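Local atomic coordinates of mandelate racemase/muconate lactonizing enzyme (Roseovarius nubinhibens ISM, PDB entry 3FVD), a protein that probably catalyses a magnesium-dependent reaction as a member of the mandelate racemase/muconate lactonizing enzyme family. Residues W218-C223 with P239-E244. Sequence-based numbering, arbitrary orientation. Where two conformers were deposited one is given.
Sequences WIEQPC and PIMLDE. With MG (magnesium ion), chain C.
With CG anti to the backbone N in both E220 (chi1 179°) and M241 (chi1 174°), these paired residues send their side chains out from the same face of the sheet, CG to CG at 3.7 Å, before they part. E220 stays extended, a reach that suits glutamate to carry OE2 to the magnesium ion at 2.4 Å. M241 instead folds back at chi2 and chi3, and its flexible thioether lays CE over the six-membered ring of W218, a CH-pi contact 3.8 Å from the centroid, with SD farther off above that face as a Met-aromatic contact. CB of P239 makes a CH-pi contact on the opposite face, so the six-membered ring is held between the two. Strands 218-220 and 240-242 run parallel, joined by three bonds: I219 N to P239 O, M241 N to I219 O, and Q221 N to M241 O, the last at 2.7 Å. This is one beta-alpha-beta unit of the enolase-superfamily barrel, with helix 226-235 as the connection. Beyond the strands Q221, bent at chi2, uses both ends of its amide: OE1 accepts D243 N at 3.0 Å, while NE2 gives a nearly straight bond to C223 O at 2.8 Å. A leucine in its place would probably leave D243 N and C223 O without these mates and let the metal-bearing turn shift. From that turn E244 OE2, hydrogen-bonded by Y59 OH, binds magnesium at 2.5 Å, with E244 OE1 and D243 OD2 at longer range; two waters and D196 belong to the site. E220 OE2 and D243 OD2, both acceptors, are 3.2 Å apart. K265 salt-bridges E220, K267 and R270 D243; the cation bridging the carboxylates probably offsets their repulsion, consistent with a magnesium site at the C-terminal ends of the barrel strands.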
# COMPACT_ATOMS: atom_id res chain seq x y z
N TRP A 218 10.96 26.10 -6.11
CA TRP A 218 9.75 25.47 -6.62
C TRP A 218 9.84 25.15 -8.10
O TRP A 218 10.33 25.99 -8.90
CB TRP A 218 8.58 26.41 -6.52
CG TRP A 218 8.01 26.66 -5.19
CD1 TRP A 218 8.17 27.78 -4.43
CD2 TRP A 218 7.05 25.84 -4.51
NE1 TRP A 218 7.39 27.70 -3.30
CE2 TRP A 218 6.69 26.52 -3.32
CE3 TRP A 218 6.45 24.59 -4.79
CZ2 TRP A 218 5.76 26.01 -2.41
CZ3 TRP A 218 5.53 24.06 -3.86
CH2 TRP A 218 5.16 24.78 -2.72
N ILE A 219 9.36 23.95 -8.44
CA ILE A 219 9.08 23.56 -9.82
C ILE A 219 7.57 23.44 -10.00
O ILE A 219 6.87 22.70 -9.25
CB ILE A 219 9.68 22.21 -10.14
CG1 ILE A 219 11.14 22.13 -9.66
CG2 ILE A 219 9.56 21.87 -11.67
CD1 ILE A 219 12.08 23.25 -10.25
N GLU A 220 7.02 24.15 -10.98
CA GLU A 220 5.56 24.15 -11.13
C GLU A 220 5.13 23.24 -12.28
O GLU A 220 5.61 23.37 -13.40
CB GLU A 220 5.06 25.59 -11.32
CG GLU A 220 3.61 25.77 -11.51
CD GLU A 220 3.28 27.22 -11.85
OE1 GLU A 220 4.16 28.12 -11.64
OE2 GLU A 220 2.15 27.46 -12.37
N GLN A 221 4.24 22.31 -11.98
CA GLN A 221 3.67 21.40 -12.99
C GLN A 221 4.71 20.91 -14.04
O GLN A 221 4.66 21.30 -15.18
CB GLN A 221 2.46 22.10 -13.65
CG GLN A 221 1.50 21.22 -14.47
CD GLN A 221 0.66 20.31 -13.63
OE1 GLN A 221 -0.14 20.73 -12.78
NE2 GLN A 221 0.83 19.03 -13.86
N PRO A 222 5.69 20.07 -13.63
CA PRO A 222 6.67 19.60 -14.63
C PRO A 222 6.03 18.81 -15.79
O PRO A 222 6.41 18.98 -17.01
CB PRO A 222 7.65 18.71 -13.84
CG PRO A 222 6.97 18.39 -12.54
CD PRO A 222 5.92 19.50 -12.28
N CYS A 223 5.02 18.00 -15.45
CA CYS A 223 4.47 17.07 -16.43
C CYS A 223 3.00 17.29 -16.68
O CYS A 223 2.36 18.08 -16.02
CB CYS A 223 4.70 15.64 -15.94
SG CYS A 223 6.45 15.20 -15.65
N PRO A 239 10.58 21.20 -4.07
CA PRO A 239 9.17 21.45 -3.77
C PRO A 239 8.41 21.51 -5.12
O PRO A 239 8.87 22.16 -6.07
CB PRO A 239 9.17 22.87 -3.16
CG PRO A 239 10.61 23.10 -2.68
CD PRO A 239 11.46 22.32 -3.67
N ILE A 240 7.26 20.82 -5.20
CA ILE A 240 6.49 20.70 -6.46
C ILE A 240 5.20 21.46 -6.22
O ILE A 240 4.60 21.30 -5.18
CB ILE A 240 6.13 19.20 -6.81
CG1 ILE A 240 7.27 18.47 -7.50
CG2 ILE A 240 4.97 19.17 -7.84
CD1 ILE A 240 8.60 18.73 -6.95
N MET A 241 4.80 22.27 -7.19
CA MET A 241 3.62 23.15 -7.21
C MET A 241 2.76 22.53 -8.33
O MET A 241 3.26 22.31 -9.45
CB MET A 241 4.07 24.60 -7.57
CG MET A 241 3.05 25.87 -7.84
SD MET A 241 1.92 26.18 -6.54
CE MET A 241 3.08 26.80 -5.24
N LEU A 242 1.50 22.20 -8.05
CA LEU A 242 0.58 21.76 -9.10
C LEU A 242 -0.33 22.88 -9.50
O LEU A 242 -0.58 23.76 -8.71
CB LEU A 242 -0.25 20.53 -8.71
CG LEU A 242 0.62 19.27 -8.47
CD1 LEU A 242 -0.27 18.19 -8.15
CD2 LEU A 242 1.39 18.88 -9.71
N ASP A 243 -0.82 22.82 -10.73
CA ASP A 243 -1.62 23.86 -11.30
C ASP A 243 -2.64 23.30 -12.34
O ASP A 243 -3.76 23.02 -12.02
CB ASP A 243 -0.69 24.94 -11.91
CG ASP A 243 -1.47 26.11 -12.58
OD1 ASP A 243 -2.69 26.18 -12.40
OD2 ASP A 243 -0.86 26.97 -13.30
N GLU A 244 -2.23 23.15 -13.58
CA GLU A 244 -3.12 22.85 -14.66
C GLU A 244 -3.84 21.50 -14.57
O GLU A 244 -4.93 21.39 -15.11
CB GLU A 244 -2.38 22.90 -16.01
CG GLU A 244 -1.95 24.29 -16.45
CD GLU A 244 -0.62 24.78 -15.83
OE1 GLU A 244 0.05 24.05 -15.05
OE2 GLU A 244 -0.29 25.98 -16.08
MG MG C . 1.49 26.29 -14.37
O HOH W 1 2.89 24.71 -15.35
O HOH W 2 1.58 28.16 -16.07